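Long-range contacts in cell surface protein (Faecalibacterium prausnitzii A2-165, PDB 4GT6), which is of unknown function but, as an extracellular protein whose N-terminal part is built of BspA-type leucine-rich repeats, probably binds other proteins at the cell surface: residues Y238-E243 / A260-A265; A268-P273 / P288-I293; S312-D317 / C333-R338. All blocks are in the same frame, centred on the assembly; numbering follows the deposited sequence. Where two conformers were deposited one is given.

Contact 1: residues Y238-E243 / A260-A265; sequences YPSQRE and AFDSCA
The rings of Tyr238 and Phe261 lie nearly parallel, their planes 23° apart, but are slid so far that they barely overlap and their centroids stand 5.0 Å apart. Over one face of the Phe261 ring sits Tyr238 CB, a CH-pi contact 3.9 Å from the ring centroid, while Phe261 CE2 reaches Tyr238 CD2 obliquely at 3.5 Å. One face of the tyrosine ring carries CD of its own neighbour Pro239, displaced toward the rim, and Cys264 SG approaches obliquely, 3.6 Å from Tyr238 CD1. Tyr238 takes up this position because CG is anti to the backbone N (chi1 -178°), which swings the ring toward the 260-265 loop. An alanine at this position would take away the ring that both Phe261 and the Cys264 sulfur lean on, and would probably leave a gap between the two loops.

Beyond the rings the loops are joined by polar bonds. Tyr238 N gives an almost straight hydrogen bond to Ala260 O (2.8 Å, 173° at the hydrogen), and Ser240 O accepts from Ala265 N. The hydroxyl of Ser240, turned beside its own backbone N, donates to Asp262 O at 2.8 Å and lies in the plane of that carbonyl, so a buried hydroxyl is satisfied by the type II turn from Phe261 to Cys264. At the margin a water donates to Ser263 O and weakly links it to Gln241 NE2, whose firmer partner is Phe205 O. Phe261 also stacks on Phe284, and the Tyr238 ring meets Phe247. Such buried side chains and backbone bonds between loops of successive coils are characteristic of the solenoid interior of leucine-rich repeat proteins.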
loop_
_atom_site.group_PDB
_atom_site.type_symbol
_atom_site.label_atom_id
_atom_site.label_comp_id
_atom_site.label_asym_id
_atom_site.label_seq_id
_atom_site.Cartn_x
_atom_site.Cartn_y
_atom_site.Cartn_z
ATOM N N TYR A 238 6.752 0.786 -12.401
ATOM C CA TYR A 238 6.480 1.045 -13.813
ATOM C C TYR A 238 4.983 1.386 -13.881
ATOM O O TYR A 238 4.191 0.639 -13.312
ATOM C CB TYR A 238 6.845 -0.164 -14.670
ATOM C CG TYR A 238 6.631 0.073 -16.152
ATOM C CD1 TYR A 238 5.392 -0.173 -16.748
ATOM C CD2 TYR A 238 7.681 0.479 -16.969
ATOM C CE1 TYR A 238 5.192 0.041 -18.112
ATOM C CE2 TYR A 238 7.501 0.669 -18.340
ATOM C CZ TYR A 238 6.254 0.448 -18.905
ATOM O OH TYR A 238 6.077 0.654 -20.248
ATOM N N PRO A 239 4.561 2.491 -14.535
ATOM C CA PRO A 239 3.131 2.875 -14.480
ATOM C C PRO A 239 2.253 1.888 -15.244
ATOM O O PRO A 239 2.511 1.628 -16.408
ATOM C CB PRO A 239 3.086 4.298 -15.080
ATOM C CG PRO A 239 4.445 4.590 -15.594
ATOM C CD PRO A 239 5.385 3.469 -15.277
ATOM N N SER A 240 1.274 1.273 -14.553
ATOM C CA SER A 240 0.437 0.218 -15.146
ATOM C C SER A 240 -0.336 0.655 -16.392
ATOM O O SER A 240 -0.618 -0.180 -17.246
ATOM C CB SER A 240 -0.555 -0.311 -14.114
ATOM O OG SER A 240 0.139 -1.045 -13.115
ATOM N N GLN A 241 -0.674 1.947 -16.498
ATOM C CA GLN A 241 -1.420 2.456 -17.646
ATOM C C GLN A 241 -0.514 3.013 -18.752
ATOM O O GLN A 241 -1.026 3.499 -19.767
ATOM C CB GLN A 241 -2.467 3.496 -17.193
ATOM C CG GLN A 241 -3.600 2.858 -16.383
ATOM C CD GLN A 241 -4.415 1.878 -17.197
ATOM O OE1 GLN A 241 -4.736 2.112 -18.360
ATOM N NE2 GLN A 241 -4.775 0.766 -16.610
ATOM N N ARG A 242 0.816 2.865 -18.618
ATOM C CA ARG A 242 1.747 3.303 -19.679
ATOM C C ARG A 242 1.467 2.481 -20.947
ATOM O O ARG A 242 1.467 1.246 -20.908
ATOM C CB ARG A 242 3.187 3.154 -19.203
ATOM C CG ARG A 242 4.180 3.661 -20.202
ATOM C CD ARG A 242 5.489 3.874 -19.514
ATOM N NE ARG A 242 6.528 4.160 -20.502
ATOM C CZ ARG A 242 7.741 4.565 -20.170
ATOM N NH1 ARG A 242 8.071 4.709 -18.896
ATOM N NH2 ARG A 242 8.632 4.845 -21.110
ATOM N N GLU A 243 1.221 3.162 -22.068
ATOM C CA GLU A 243 0.768 2.485 -23.291
ATOM C C GLU A 243 1.847 1.861 -24.193
ATOM O O GLU A 243 1.493 1.156 -25.141
ATOM C CB GLU A 243 -0.094 3.444 -24.119
ATOM C CG GLU A 243 -1.375 3.803 -23.372
ATOM C CD GLU A 243 -2.402 4.630 -24.120
ATOM O OE1 GLU A 243 -2.385 4.625 -25.372
ATOM O OE2 GLU A 243 -3.283 5.213 -23.449
ATOM N N ALA A 260 6.849 -4.415 -9.133
ATOM C CA ALA A 260 7.238 -3.191 -9.858
ATOM C C ALA A 260 6.463 -3.025 -11.169
ATOM O O ALA A 260 6.220 -1.896 -11.600
ATOM C CB ALA A 260 8.747 -3.183 -10.142
ATOM N N PHE A 261 6.079 -4.150 -11.805
ATOM C CA PHE A 261 5.335 -4.133 -13.076
ATOM C C PHE A 261 3.985 -4.815 -12.927
ATOM O O PHE A 261 3.428 -5.271 -13.916
ATOM C CB PHE A 261 6.128 -4.848 -14.189
ATOM C CG PHE A 261 7.374 -4.182 -14.706
ATOM C CD1 PHE A 261 8.599 -4.367 -14.066
ATOM C CD2 PHE A 261 7.352 -3.455 -15.898
ATOM C CE1 PHE A 261 9.769 -3.789 -14.573
ATOM C CE2 PHE A 261 8.519 -2.861 -16.395
ATOM C CZ PHE A 261 9.723 -3.037 -15.734
ATOM N N ASP A 262 3.423 -4.869 -11.716
ATOM C CA ASP A 262 2.150 -5.558 -11.590
ATOM C C ASP A 262 1.044 -4.810 -12.357
ATOM O O ASP A 262 1.086 -3.579 -12.498
ATOM C CB ASP A 262 1.762 -5.827 -10.117
ATOM C CG ASP A 262 1.389 -4.638 -9.214
ATOM O OD1 ASP A 262 1.474 -3.486 -9.671
ATOM O OD2 ASP A 262 1.001 -4.875 -8.058
ATOM N N SER A 263 0.112 -5.594 -12.937
ATOM C CA SER A 263 -1.095 -5.125 -13.624
ATOM C C SER A 263 -0.847 -4.135 -14.778
ATOM O O SER A 263 -1.668 -3.229 -14.988
ATOM C CB SER A 263 -2.084 -4.529 -12.623
ATOM O OG SER A 263 -2.512 -5.536 -11.719
ATOM N N CYS A 264 0.236 -4.322 -15.560
ATOM C CA CYS A 264 0.452 -3.474 -16.746
ATOM C C CYS A 264 -0.567 -3.852 -17.812
ATOM O O CYS A 264 -0.571 -4.991 -18.278
ATOM C CB CYS A 264 1.872 -3.610 -17.270
ATOM S SG CYS A 264 3.111 -2.924 -16.161
ATOM N N ALA A 265 -1.440 -2.925 -18.169
ATOM C CA ALA A 265 -2.513 -3.184 -19.131
ATOM C C ALA A 265 -2.015 -3.304 -20.593
ATOM O O ALA A 265 -2.675 -3.965 -21.395
ATOM C CB ALA A 265 -3.553 -2.070 -19.043
HETATM O O HOH W 1 -3.909 -1.760 -14.823
#

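Contact 2: residues A268-P273 / P288-I293; sequences ASVKMP and PALQDI. With EDO (1,2-ethanediol), chain I.
Val270 and Ile293 meet on the inner side of a parallel strand pair, where Val270 CG1 touches Ile293 CG1 at 3.9 Å. CG1 of the valine stands between its backbone N and carbonyl carbon (chi1 63°), which aims it at the neighbouring strand and also brings it to Leu290 CD1, at 4.1 Å. The selenomethionine Met272 runs alongside Ile293, pointing the same way, and touches Ile293 CG2 with its terminal methyl CE. Leu290 CD1 tucks against the backbone carbonyl of Ala268, covering it from the apolar side.

That carbonyl is gripped twice: Ala268 O accepts from Gln291 N at 2.8 Å and from Asp292 N at 3.0 Å. The Asp292 donor lies in the carbonyl plane, whereas the Gln291 donor is tilted 28° from it, so both N-H groups fit round one oxygen. Two residues on, Val270 N donates to Asp292 O and sets the parallel register, Ser269 beside Asp292 and Val270 beside Ile293.

The Ser269 and Asp292 side chains, on the other face, form the solvent side: Asp292 is exposed, no direct bond joins the two side chains, and a water spans them, 3.1 Å from Ser269 OG and donating to Asp292 OD2. Farther along this more open side, Lys271, in at least one of its two conformers, forms a salt bridge with Glu294.

Strand 269-271 is the middle of a three-stranded parallel sheet, between strands 246-248 and 292-294; Ile293 also packs on Phe307 and Leu313, linking the sheet to the following coil.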
loop_
_atom_site.group_PDB
_atom_site.type_symbol
_atom_site.label_atom_id
_atom_site.label_comp_id
_atom_site.label_asym_id
_atom_site.label_seq_id
_atom_site.Cartn_x
_atom_site.Cartn_y
_atom_site.Cartn_z
ATOM N N ALA A 268 3.722 -5.369 -23.634
ATOM C CA ALA A 268 3.727 -6.643 -24.375
ATOM C C ALA A 268 5.109 -7.309 -24.404
ATOM O O ALA A 268 5.203 -8.526 -24.571
ATOM C CB ALA A 268 3.240 -6.418 -25.809
ATOM N N SER A 269 6.175 -6.515 -24.244
ATOM C CA SER A 269 7.533 -7.035 -24.327
ATOM C C SER A 269 8.418 -6.363 -23.299
ATOM O O SER A 269 8.406 -5.148 -23.213
ATOM C CB SER A 269 8.083 -6.777 -25.731
ATOM O OG SER A 269 9.427 -7.214 -25.853
ATOM N N VAL A 270 9.200 -7.136 -22.542
ATOM C CA VAL A 270 10.124 -6.528 -21.581
ATOM C C VAL A 270 11.524 -7.126 -21.802
ATOM O O VAL A 270 11.649 -8.316 -22.107
ATOM C CB VAL A 270 9.642 -6.630 -20.102
ATOM C CG1 VAL A 270 9.541 -8.080 -19.617
ATOM C CG2 VAL A 270 10.510 -5.785 -19.156
ATOM N N LYS A 271 12.570 -6.282 -21.661
ATOM C CA LYS A 271 13.954 -6.727 -21.794
ATOM C C LYS A 271 14.720 -6.315 -20.549
ATOM O O LYS A 271 14.595 -5.178 -20.097
ATOM C CB LYS A 271 14.603 -6.187 -23.078
ATOM C CG LYS A 271 13.999 -6.850 -24.310
ATOM C CD LYS A 271 14.516 -6.333 -25.638
ATOM C CE LYS A 271 13.759 -6.952 -26.793
ATOM N NZ LYS A 271 13.821 -8.442 -26.783
HETATM N N MSE A 272 15.447 -7.268 -19.950
HETATM C CA MSE A 272 16.239 -7.033 -18.731
HETATM C C MSE A 272 17.708 -6.964 -19.079
HETATM O O MSE A 272 18.170 -7.861 -19.777
HETATM C CB MSE A 272 16.087 -8.188 -17.709
HETATM C CG MSE A 272 14.739 -8.404 -17.205
HETATM SE SE MSE A 272 14.909 -9.822 -15.901
HETATM C CE MSE A 272 13.089 -10.411 -16.208
ATOM N N PRO A 273 18.476 -6.002 -18.509
ATOM C CA PRO A 273 19.926 -6.016 -18.701
ATOM C C PRO A 273 20.550 -7.078 -17.793
ATOM O O PRO A 273 19.928 -7.455 -16.771
ATOM C CB PRO A 273 20.338 -4.595 -18.265
ATOM C CG PRO A 273 19.379 -4.272 -17.158
ATOM C CD PRO A 273 18.062 -4.923 -17.582
ATOM N N PRO A 288 -1.724 -8.695 -18.585
ATOM C CA PRO A 288 -2.461 -9.531 -19.553
ATOM C C PRO A 288 -2.030 -9.407 -21.013
ATOM O O PRO A 288 -2.515 -10.189 -21.822
ATOM C CB PRO A 288 -3.918 -9.075 -19.384
ATOM C CG PRO A 288 -3.835 -7.724 -18.851
ATOM C CD PRO A 288 -2.579 -7.612 -18.056
ATOM N N ALA A 289 -1.170 -8.431 -21.358
ATOM C CA ALA A 289 -0.698 -8.281 -22.738
ATOM C C ALA A 289 0.749 -8.766 -22.889
ATOM O O ALA A 289 1.257 -8.802 -24.010
ATOM C CB ALA A 289 -0.804 -6.831 -23.181
ATOM N N LEU A 290 1.391 -9.178 -21.785
ATOM C CA LEU A 290 2.803 -9.577 -21.775
ATOM C C LEU A 290 3.010 -10.867 -22.554
ATOM O O LEU A 290 2.455 -11.912 -22.202
ATOM C CB LEU A 290 3.354 -9.667 -20.338
ATOM C CG LEU A 290 4.878 -9.866 -20.188
ATOM C CD1 LEU A 290 5.675 -8.708 -20.848
ATOM C CD2 LEU A 290 5.265 -10.000 -18.715
ATOM N N GLN A 291 3.821 -10.779 -23.628
ATOM C CA GLN A 291 4.084 -11.938 -24.480
ATOM C C GLN A 291 5.557 -12.297 -24.583
ATOM O O GLN A 291 5.869 -13.468 -24.801
ATOM C CB GLN A 291 3.542 -11.695 -25.890
ATOM C CG GLN A 291 2.038 -11.859 -26.006
ATOM C CD GLN A 291 1.614 -11.882 -27.452
ATOM O OE1 GLN A 291 1.153 -10.876 -28.004
ATOM N NE2 GLN A 291 1.783 -13.025 -28.104
ATOM N N ASP A 292 6.457 -11.303 -24.501
ATOM C CA ASP A 292 7.889 -11.582 -24.655
ATOM C C ASP A 292 8.690 -11.051 -23.496
ATOM O O ASP A 292 8.509 -9.905 -23.082
ATOM C CB ASP A 292 8.400 -10.947 -25.961
ATOM C CG ASP A 292 7.742 -11.511 -27.206
ATOM O OD1 ASP A 292 7.868 -12.727 -27.442
ATOM O OD2 ASP A 292 7.129 -10.730 -27.957
ATOM N N ILE A 293 9.541 -11.910 -22.941
ATOM C CA ILE A 293 10.417 -11.566 -21.825
ATOM C C ILE A 293 11.835 -12.010 -22.165
ATOM O O ILE A 293 12.036 -13.181 -22.481
ATOM C CB ILE A 293 9.945 -12.212 -20.480
ATOM C CG1 ILE A 293 8.524 -11.774 -20.105
ATOM C CG2 ILE A 293 10.940 -11.878 -19.327
ATOM C CD1 ILE A 293 7.614 -12.906 -19.897
HETATM C C1 EDO I . 19.762 -10.101 -21.843
HETATM O O1 EDO I . 20.321 -9.236 -20.866
HETATM C C2 EDO I . 20.799 -11.179 -22.271
HETATM O O2 EDO I . 21.100 -12.034 -21.175
HETATM O O HOH W 2 9.534 -8.579 -28.584
#

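Contact 3: residues S312-D317 / C333-R338; sequences SLKSID and CEQLER
Arg338 leaves its strand with CG anti to the backbone N (chi1 -175°) and stays extended as far as NE, while Asp317 CG is anti to its own carbonyl carbon (chi1 -70°), and the two ends meet across the strands. The guanidinium grips the carboxylate end-on: NH1 bonds Asp317 OD1 at 3.0 Å and NH2 bonds Asp317 OD2 at 2.7 Å. The two planes are twisted 44° apart, and OD1 is met from above the carboxylate plane, OD2 on its syn side. NH1 also donates to Ser315 OG at 2.7 Å, with the hydroxyl at the guanidinium edge, so three bonds fix the group's rotation.

Lys314 O accepts from both Glu337 N and Arg338 N, and Ile316 N bonds Arg338 O. Beside them the Lys314 and Glu337 side chains run the same way, yet Lys314 NZ stays 4.2 Å from Glu337 OE1, beyond a salt bridge. On the opposite face Ile316 CG2 meets Leu336 CD1 at 3.8 Å.

Strand 315-317 edges a parallel sheet continued by strands 338-341 and 361-364. Glu363 on the last strand takes Arg338 NE, while Ile316 packs against Ile293 of strand 292-294.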
loop_
_atom_site.group_PDB
_atom_site.type_symbol
_atom_site.label_atom_id
_atom_site.label_comp_id
_atom_site.label_asym_id
_atom_site.label_seq_id
_atom_site.Cartn_x
_atom_site.Cartn_y
_atom_site.Cartn_z
ATOM N N SER A 312 -1.447 -13.752 -21.738
ATOM C CA SER A 312 -1.042 -13.678 -23.160
ATOM C C SER A 312 0.287 -14.387 -23.395
ATOM O O SER A 312 0.722 -14.528 -24.539
ATOM C CB SER A 312 -0.925 -12.232 -23.630
ATOM O OG SER A 312 -2.218 -11.691 -23.790
ATOM N N LEU A 313 0.927 -14.844 -22.324
ATOM C CA LEU A 313 2.203 -15.533 -22.415
ATOM C C LEU A 313 2.016 -16.884 -23.095
ATOM O O LEU A 313 1.269 -17.707 -22.582
ATOM C CB LEU A 313 2.762 -15.708 -21.006
ATOM C CG LEU A 313 4.253 -15.847 -20.870
ATOM C CD1 LEU A 313 4.987 -14.722 -21.645
ATOM C CD2 LEU A 313 4.645 -15.794 -19.380
ATOM N N LYS A 314 2.645 -17.096 -24.254
ATOM C CA LYS A 314 2.495 -18.366 -24.999
ATOM C C LYS A 314 3.730 -19.274 -24.904
ATOM O O LYS A 314 3.601 -20.498 -24.934
ATOM C CB LYS A 314 2.216 -18.087 -26.482
ATOM C CG LYS A 314 0.750 -17.800 -26.794
ATOM C CD LYS A 314 0.489 -17.709 -28.301
ATOM C CE LYS A 314 0.373 -19.060 -28.980
ATOM N NZ LYS A 314 0.285 -18.935 -30.459
ATOM N N SER A 315 4.921 -18.665 -24.892
ATOM C CA SER A 315 6.199 -19.365 -24.871
ATOM C C SER A 315 7.171 -18.599 -23.994
ATOM O O SER A 315 7.153 -17.361 -23.993
ATOM C CB SER A 315 6.746 -19.486 -26.293
ATOM O OG SER A 315 7.991 -20.160 -26.331
ATOM N N ILE A 316 7.979 -19.319 -23.213
ATOM C CA ILE A 316 8.967 -18.675 -22.346
ATOM C C ILE A 316 10.186 -19.599 -22.209
ATOM O O ILE A 316 10.041 -20.818 -22.097
ATOM C CB ILE A 316 8.374 -18.216 -20.975
ATOM C CG1 ILE A 316 9.362 -17.307 -20.191
ATOM C CG2 ILE A 316 7.851 -19.375 -20.126
ATOM C CD1 ILE A 316 8.727 -16.406 -19.179
ATOM N N ASP A 317 11.382 -19.002 -22.265
ATOM C CA ASP A 317 12.651 -19.709 -22.134
ATOM C C ASP A 317 13.287 -19.286 -20.819
ATOM O O ASP A 317 13.673 -18.127 -20.671
ATOM C CB ASP A 317 13.563 -19.402 -23.327
ATOM C CG ASP A 317 13.054 -20.027 -24.611
ATOM O OD1 ASP A 317 12.179 -19.418 -25.261
ATOM O OD2 ASP A 317 13.476 -21.150 -24.927
ATOM N N CYS A 333 -1.517 -18.747 -16.147
ATOM C CA CYS A 333 -1.037 -18.425 -17.498
ATOM C C CYS A 333 -1.714 -19.421 -18.457
ATOM O O CYS A 333 -1.090 -20.363 -18.962
ATOM C CB CYS A 333 0.484 -18.479 -17.558
ATOM S SG CYS A 333 1.287 -17.177 -16.588
ATOM N N GLU A 334 -3.017 -19.177 -18.689
ATOM C CA GLU A 334 -3.965 -19.984 -19.472
ATOM C C GLU A 334 -3.562 -20.209 -20.945
ATOM O O GLU A 334 -4.086 -21.138 -21.560
ATOM C CB GLU A 334 -5.381 -19.361 -19.410
ATOM C CG GLU A 334 -5.464 -17.900 -19.835
ATOM C CD GLU A 334 -6.791 -17.192 -19.618
ATOM O OE1 GLU A 334 -7.246 -17.093 -18.455
ATOM O OE2 GLU A 334 -7.326 -16.651 -20.609
ATOM N N GLN A 335 -2.661 -19.379 -21.509
ATOM C CA GLN A 335 -2.250 -19.497 -22.913
ATOM C C GLN A 335 -0.819 -20.031 -23.057
ATOM O O GLN A 335 -0.342 -20.224 -24.182
ATOM C CB GLN A 335 -2.381 -18.141 -23.631
ATOM C CG GLN A 335 -3.809 -17.794 -24.064
ATOM C CD GLN A 335 -3.878 -16.460 -24.781
ATOM O OE1 GLN A 335 -3.197 -16.216 -25.787
ATOM N NE2 GLN A 335 -4.699 -15.552 -24.263
ATOM N N LEU A 336 -0.127 -20.288 -21.928
ATOM C CA LEU A 336 1.244 -20.795 -21.945
ATOM C C LEU A 336 1.275 -22.213 -22.505
ATOM O O LEU A 336 0.685 -23.106 -21.906
ATOM C CB LEU A 336 1.854 -20.733 -20.533
ATOM C CG LEU A 336 3.316 -21.157 -20.367
ATOM C CD1 LEU A 336 4.273 -20.217 -21.148
ATOM C CD2 LEU A 336 3.692 -21.154 -18.890
ATOM N N GLU A 337 1.909 -22.396 -23.684
ATOM C CA GLU A 337 1.985 -23.692 -24.393
ATOM C C GLU A 337 3.338 -24.348 -24.260
ATOM O O GLU A 337 3.425 -25.574 -24.220
ATOM C CB GLU A 337 1.718 -23.519 -25.911
ATOM C CG GLU A 337 0.351 -22.987 -26.296
ATOM C CD GLU A 337 0.203 -22.553 -27.746
ATOM O OE1 GLU A 337 1.224 -22.499 -28.474
ATOM O OE2 GLU A 337 -0.940 -22.242 -28.151
ATOM N N ARG A 338 4.400 -23.527 -24.265
ATOM C CA ARG A 338 5.770 -23.995 -24.269
ATOM C C ARG A 338 6.603 -23.331 -23.188
ATOM O O ARG A 338 6.559 -22.110 -23.021
ATOM C CB ARG A 338 6.398 -23.707 -25.645
ATOM C CG ARG A 338 7.815 -24.250 -25.842
ATOM C CD ARG A 338 8.506 -23.557 -27.000
ATOM N NE ARG A 338 9.956 -23.692 -26.906
ATOM C CZ ARG A 338 10.776 -22.755 -26.442
ATOM N NH1 ARG A 338 10.300 -21.572 -26.066
ATOM N NH2 ARG A 338 12.081 -22.979 -26.380
HETATM O O HOH W 3 -0.575 -17.388 -20.704
#

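In the fold
All three contacts join successive coils of the repeat solenoid. Contact 1 is mostly buried and joins two loops through aromatic packing, a hydroxyl and backbone bonds. Contacts 2 and 3 are partly buried and pair parallel strands; in each, a carbonyl at the strand entry takes two N-H donors, with aliphatic side chains on the inner face. On the outer face a water spans serine and aspartate in contact 2, whereas in contact 3 an arginine bonds a serine and an aspartate directly. Contacts 1 and 2 touch where Cys264 O meets Pro288, and contacts 2 and 3 where Leu313 packs on Gln291 O; contacts 1 and 3, about 20 Å apart between centres, do not touch.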